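Local coordinates for protein major extracellular endoglucanase (Xanthomonas campestris pv. campestris, PDB 4TUF) that hydrolyses internal beta-1,4-glucosidic linkages in cellulose, lichenin and cereal beta-glucans, here through its glycoside hydrolase family 5 catalytic domain, at residues 52-57 with 322-327; 277-282 with 338-343. One frame throughout, in Å; residues are numbered along the deposited sequence.

Contact 1. Residues 52-57 with 322-327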
loop_
_atom_site.group_PDB
_atom_site.type_symbol
_atom_site.label_atom_id
_atom_site.label_comp_id
_atom_site.label_asym_id
_atom_site.label_seq_id
_atom_site.Cartn_x
_atom_site.Cartn_y
_atom_site.Cartn_z
ATOM N N LEU A 52 5.147 17.627 -6.443
ATOM C CA LEU A 52 5.133 17.862 -5.004
ATOM C C LEU A 52 6.298 17.153 -4.335
ATOM O O LEU A 52 6.659 17.465 -3.198
ATOM C CB LEU A 52 3.818 17.396 -4.388
ATOM C CG LEU A 52 2.558 18.141 -4.824
ATOM C CD1 LEU A 52 1.329 17.370 -4.381
ATOM C CD2 LEU A 52 2.540 19.552 -4.266
ATOM N N GLY A 53 6.878 16.191 -5.045
ATOM C CA GLY A 53 8.029 15.469 -4.543
ATOM C C GLY A 53 7.881 13.962 -4.560
ATOM O O GLY A 53 8.846 13.249 -4.292
ATOM N N PHE A 54 6.681 13.471 -4.864
ATOM C CA PHE A 54 6.442 12.027 -4.899
ATOM C C PHE A 54 7.132 11.397 -6.103
ATOM O O PHE A 54 7.070 11.931 -7.209
ATOM C CB PHE A 54 4.942 11.703 -4.957
ATOM C CG PHE A 54 4.161 12.139 -3.746
ATOM C CD1 PHE A 54 4.225 11.423 -2.566
ATOM C CD2 PHE A 54 3.333 13.246 -3.800
ATOM C CE1 PHE A 54 3.495 11.819 -1.460
ATOM C CE2 PHE A 54 2.604 13.643 -2.699
ATOM C CZ PHE A 54 2.684 12.927 -1.530
ATOM N N ASN A 55 7.782 10.258 -5.892
ATOM C CA ASN A 55 8.377 9.524 -7.001
ATOM C C ASN A 55 7.878 8.089 -7.044
ATOM O O ASN A 55 8.399 7.267 -7.793
ATOM C CB ASN A 55 9.900 9.544 -6.906
ATOM C CG ASN A 55 10.438 8.552 -5.895
ATOM O OD1 ASN A 55 9.761 8.195 -4.930
ATOM N ND2 ASN A 55 11.670 8.105 -6.109
ATOM N N ALA A 56 6.876 7.792 -6.225
ATOM C CA ALA A 56 6.377 6.431 -6.119
ATOM C C ALA A 56 4.883 6.417 -5.841
ATOM O O ALA A 56 4.360 7.296 -5.166
ATOM C CB ALA A 56 7.125 5.677 -5.033
ATOM N N VAL A 57 4.206 5.400 -6.359
ATOM C CA VAL A 57 2.759 5.310 -6.262
ATOM C C VAL A 57 2.326 3.870 -5.970
ATOM O O VAL A 57 2.838 2.920 -6.564
ATOM C CB VAL A 57 2.094 5.823 -7.568
ATOM C CG1 VAL A 57 0.839 5.041 -7.901
ATOM C CG2 VAL A 57 1.793 7.307 -7.467
ATOM N N GLY A 322 -9.049 11.953 4.749
ATOM C CA GLY A 322 -8.790 12.960 3.739
ATOM C C GLY A 322 -7.527 12.559 2.997
ATOM O O GLY A 322 -7.053 11.428 3.126
ATOM N N GLY A 323 -6.970 13.477 2.220
ATOM C CA GLY A 323 -5.798 13.153 1.431
ATOM C C GLY A 323 -4.807 14.293 1.318
ATOM O O GLY A 323 -4.755 15.178 2.168
ATOM N N ILE A 324 -4.001 14.256 0.265
ATOM C CA ILE A 324 -3.081 15.338 -0.027
ATOM C C ILE A 324 -3.862 16.477 -0.688
ATOM O O ILE A 324 -3.640 17.652 -0.393
ATOM C CB ILE A 324 -1.932 14.860 -0.928
ATOM C CG1 ILE A 324 -1.161 13.735 -0.238
ATOM C CG2 ILE A 324 -0.985 15.992 -1.241
ATOM C CD1 ILE A 324 -0.525 14.152 1.070
ATOM N N LEU A 325 -4.796 16.119 -1.564
ATOM C CA LEU A 325 -5.699 17.099 -2.163
ATOM C C LEU A 325 -6.888 17.378 -1.251
ATOM O O LEU A 325 -7.341 16.499 -0.517
ATOM C CB LEU A 325 -6.206 16.619 -3.525
ATOM C CG LEU A 325 -5.176 16.435 -4.637
ATOM C CD1 LEU A 325 -5.835 15.802 -5.836
ATOM C CD2 LEU A 325 -4.548 17.761 -5.018
ATOM N N ARG A 326 -7.391 18.605 -1.299
ATOM C CA ARG A 326 -8.632 18.931 -0.614
ATOM C C ARG A 326 -9.823 18.499 -1.472
ATOM O O ARG A 326 -9.648 17.883 -2.521
ATOM C CB ARG A 326 -8.703 20.424 -0.296
ATOM C CG ARG A 326 -7.577 20.930 0.595
ATOM C CD ARG A 326 -7.868 22.339 1.099
ATOM N NE ARG A 326 -6.759 22.882 1.874
ATOM C CZ ARG A 326 -6.585 22.670 3.174
ATOM N NH1 ARG A 326 -7.453 21.922 3.840
ATOM N NH2 ARG A 326 -5.546 23.202 3.807
ATOM N N ASP A 327 -11.030 18.831 -1.029
ATOM C CA ASP A 327 -12.242 18.343 -1.679
ATOM C C ASP A 327 -12.482 18.971 -3.054
ATOM O O ASP A 327 -13.298 18.473 -3.831
ATOM C CB ASP A 327 -13.452 18.586 -0.774
ATOM C CG ASP A 327 -13.294 17.952 0.595
ATOM O OD1 ASP A 327 -12.824 16.795 0.669
ATOM O OD2 ASP A 327 -13.632 18.615 1.599
#
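The F54 ring meets I324 at its far end: CZ lies 4.1 Å from CG1 of I324, and the methylene comes in obliquely to the ring. The same ring forms an edge-to-face pair with W344, and side chains of V22, M337 and L340 also touch F54, so the phenyl group is buried. Next to it, CD1 of L52 stands 4.1 Å from CG2 of I324, the two side chains passing each other in opposite senses. I324 thus serves both partners through its fork at CB. CG1 lies beside the backbone N (chi1 -60°) and goes to F54, while CG2, anti to that N, goes to L52. No hydrogen bond joins the segments, and the 102 Å² buried between them is essentially apolar, I324 giving the largest share. M337 touches all three residues, and W314 lies against L52 and I324. On the 52-57 side, helix 42-51 ends in a Schellman motif, with G53 at phi 127°; L52 and F54, before and after that glycine, both start their side chains toward I324. Strand 56-61 then begins, with A56 and V57 bonded into the sheet. This is a helix-to-strand turn of a TIM barrel, packed on the long loop that links strand 309-311 to the closing helix 334-344.

Contact 2. Residues 277-282 with 338-343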
loop_
_atom_site.group_PDB
_atom_site.type_symbol
_atom_site.label_atom_id
_atom_site.label_comp_id
_atom_site.label_asym_id
_atom_site.label_seq_id
_atom_site.Cartn_x
_atom_site.Cartn_y
_atom_site.Cartn_z
ATOM N N GLY A 277 3.029 0.477 3.932
ATOM C CA GLY A 277 2.194 0.484 2.745
ATOM C C GLY A 277 1.107 1.541 2.816
ATOM O O GLY A 277 0.750 2.148 1.808
ATOM N N GLU A 278 0.571 1.752 4.012
ATOM C CA GLU A 278 -0.406 2.809 4.252
ATOM C C GLU A 278 -0.209 3.417 5.633
ATOM O O GLU A 278 -0.129 2.702 6.634
ATOM C CB GLU A 278 -1.840 2.279 4.136
ATOM C CG GLU A 278 -2.274 1.875 2.738
ATOM C CD GLU A 278 -3.698 1.363 2.711
ATOM O OE1 GLU A 278 -4.427 1.622 3.689
ATOM O OE2 GLU A 278 -4.092 0.702 1.723
ATOM N N PHE A 279 -0.126 4.739 5.678
ATOM C CA PHE A 279 -0.201 5.473 6.932
ATOM C C PHE A 279 -0.727 6.876 6.640
ATOM O O PHE A 279 -0.535 7.405 5.539
ATOM C CB PHE A 279 1.161 5.525 7.625
ATOM C CG PHE A 279 2.170 6.387 6.923
ATOM C CD1 PHE A 279 2.876 5.905 5.832
ATOM C CD2 PHE A 279 2.421 7.678 7.361
ATOM C CE1 PHE A 279 3.806 6.698 5.187
ATOM C CE2 PHE A 279 3.353 8.475 6.722
ATOM C CZ PHE A 279 4.046 7.988 5.635
ATOM N N GLY A 280 -1.409 7.477 7.608
ATOM C CA GLY A 280 -2.028 8.766 7.367
ATOM C C GLY A 280 -3.216 9.059 8.253
ATOM O O GLY A 280 -3.549 8.282 9.152
ATOM N N GLY A 281 -3.856 10.194 7.991
ATOM C CA GLY A 281 -4.918 10.698 8.843
ATOM C C GLY A 281 -5.174 12.171 8.591
ATOM O O GLY A 281 -4.479 12.801 7.796
ATOM N N LYS A 282 -6.155 12.732 9.286
ATOM C CA LYS A 282 -6.652 14.052 8.942
ATOM C C LYS A 282 -5.680 15.176 9.294
ATOM O O LYS A 282 -5.799 16.282 8.759
ATOM C CB LYS A 282 -8.013 14.281 9.600
ATOM C CG LYS A 282 -9.103 13.406 8.995
ATOM C CD LYS A 282 -10.503 13.859 9.378
ATOM C CE LYS A 282 -11.553 13.156 8.528
ATOM N NZ LYS A 282 -12.934 13.428 9.006
ATOM N N THR A 338 4.702 18.982 4.148
ATOM C CA THR A 338 5.874 19.345 4.935
ATOM C C THR A 338 6.257 18.193 5.864
ATOM O O THR A 338 7.435 17.963 6.131
ATOM C CB THR A 338 5.627 20.633 5.740
ATOM O OG1 THR A 338 5.353 21.706 4.831
ATOM C CG2 THR A 338 6.841 20.994 6.580
ATOM N N LEU A 339 5.254 17.459 6.332
ATOM C CA LEU A 339 5.482 16.276 7.160
ATOM C C LEU A 339 6.177 15.162 6.377
ATOM O O LEU A 339 7.101 14.520 6.874
ATOM C CB LEU A 339 4.160 15.756 7.723
ATOM C CG LEU A 339 4.235 14.498 8.587
ATOM C CD1 LEU A 339 4.759 14.830 9.976
ATOM C CD2 LEU A 339 2.877 13.827 8.663
ATOM N N LEU A 340 5.719 14.933 5.152
ATOM C CA LEU A 340 6.286 13.888 4.313
ATOM C C LEU A 340 7.724 14.210 3.906
ATOM O O LEU A 340 8.579 13.325 3.897
ATOM C CB LEU A 340 5.417 13.669 3.073
ATOM C CG LEU A 340 4.076 12.978 3.330
ATOM C CD1 LEU A 340 3.188 13.063 2.110
ATOM C CD2 LEU A 340 4.296 11.527 3.714
ATOM N N ARG A 341 7.997 15.468 3.578
ATOM C CA ARG A 341 9.349 15.848 3.178
ATOM C C ARG A 341 10.306 15.696 4.352
ATOM O O ARG A 341 11.481 15.379 4.168
ATOM C CB ARG A 341 9.379 17.274 2.632
ATOM C CG ARG A 341 8.570 17.424 1.355
ATOM C CD ARG A 341 8.796 18.753 0.667
ATOM N NE ARG A 341 7.932 18.897 -0.504
ATOM C CZ ARG A 341 6.852 19.670 -0.551
ATOM N NH1 ARG A 341 6.498 20.395 0.504
ATOM N NH2 ARG A 341 6.132 19.728 -1.660
ATOM N N THR A 342 9.788 15.907 5.556
ATOM C CA THR A 342 10.554 15.667 6.768
ATOM C C THR A 342 10.943 14.196 6.855
ATOM O O THR A 342 12.100 13.867 7.098
ATOM C CB THR A 342 9.763 16.074 8.020
ATOM O OG1 THR A 342 9.687 17.502 8.086
ATOM C CG2 THR A 342 10.437 15.546 9.284
ATOM N N LEU A 343 9.965 13.321 6.643
ATOM C CA LEU A 343 10.198 11.881 6.620
ATOM C C LEU A 343 11.203 11.493 5.538
ATOM O O LEU A 343 12.114 10.705 5.783
ATOM C CB LEU A 343 8.883 11.127 6.403
ATOM C CG LEU A 343 9.002 9.610 6.219
ATOM C CD1 LEU A 343 9.475 8.948 7.506
ATOM C CD2 LEU A 343 7.689 9.004 5.746
#
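F279 and L343 are brought together by different first torsions: CG of F279 sits between its backbone N and carbonyl carbon (chi1 70°), whereas CG of L343 is anti to its backbone N (chi1 174°). The two side chains approach from opposite directions, and CD2 of L343 ends 3.8 Å from CZ of F279. One turn earlier on the helix, L340 slides past the ring and brings its CD2 to 4.0 Å from that same CZ. Both methyls come in obliquely, so a single ring atom bears on two leucine branches; F279 as a whole residue accounts for more of the 100 Å² interface than either leucine. In TIM-barrel terms, strand 276-280 is covered here by the C-terminal helix 334-344, with F279 filling the layer between them and also pairing edge-to-face with Y311. The neighbouring residue E278, the probable nucleophile, takes no part in this packing: its CB is 11.1 Å from CD2 of L340. Its OE2 forms a salt bridge with R58, and its OE1 a hydrogen bond with Y238. On the helix itself, T338 O accepts from T342 N at 3.2 Å and from T342 OG1 at 3.0 Å. The two donors reach it from opposite faces of the carbonyl plane, the hydroxyl at a C=O...O angle of 152°.

Contacts 1 and 2 have centres about 10 Å apart and share helix 334-344 as a common wall. L340 bridges them: while its CD2 serves contact 2, its CD1 packs 3.7 Å from F54 CZ and 4.0 Å from I324 CD1. A polar tie runs alongside, a probable hydrogen bond of 2.8 Å from R341 NH2 to L52 O. Both contacts reach the barrel sheet, but their relation to catalysis differs. Contact 1 lies away from the catalytic residues and the phosphate sites, whereas segment 277-282 of contact 2 carries the probable nucleophile E278, next to the packing residue F279, and the side chain of F279 is about 9 Å from that of E157, the probable proton donor.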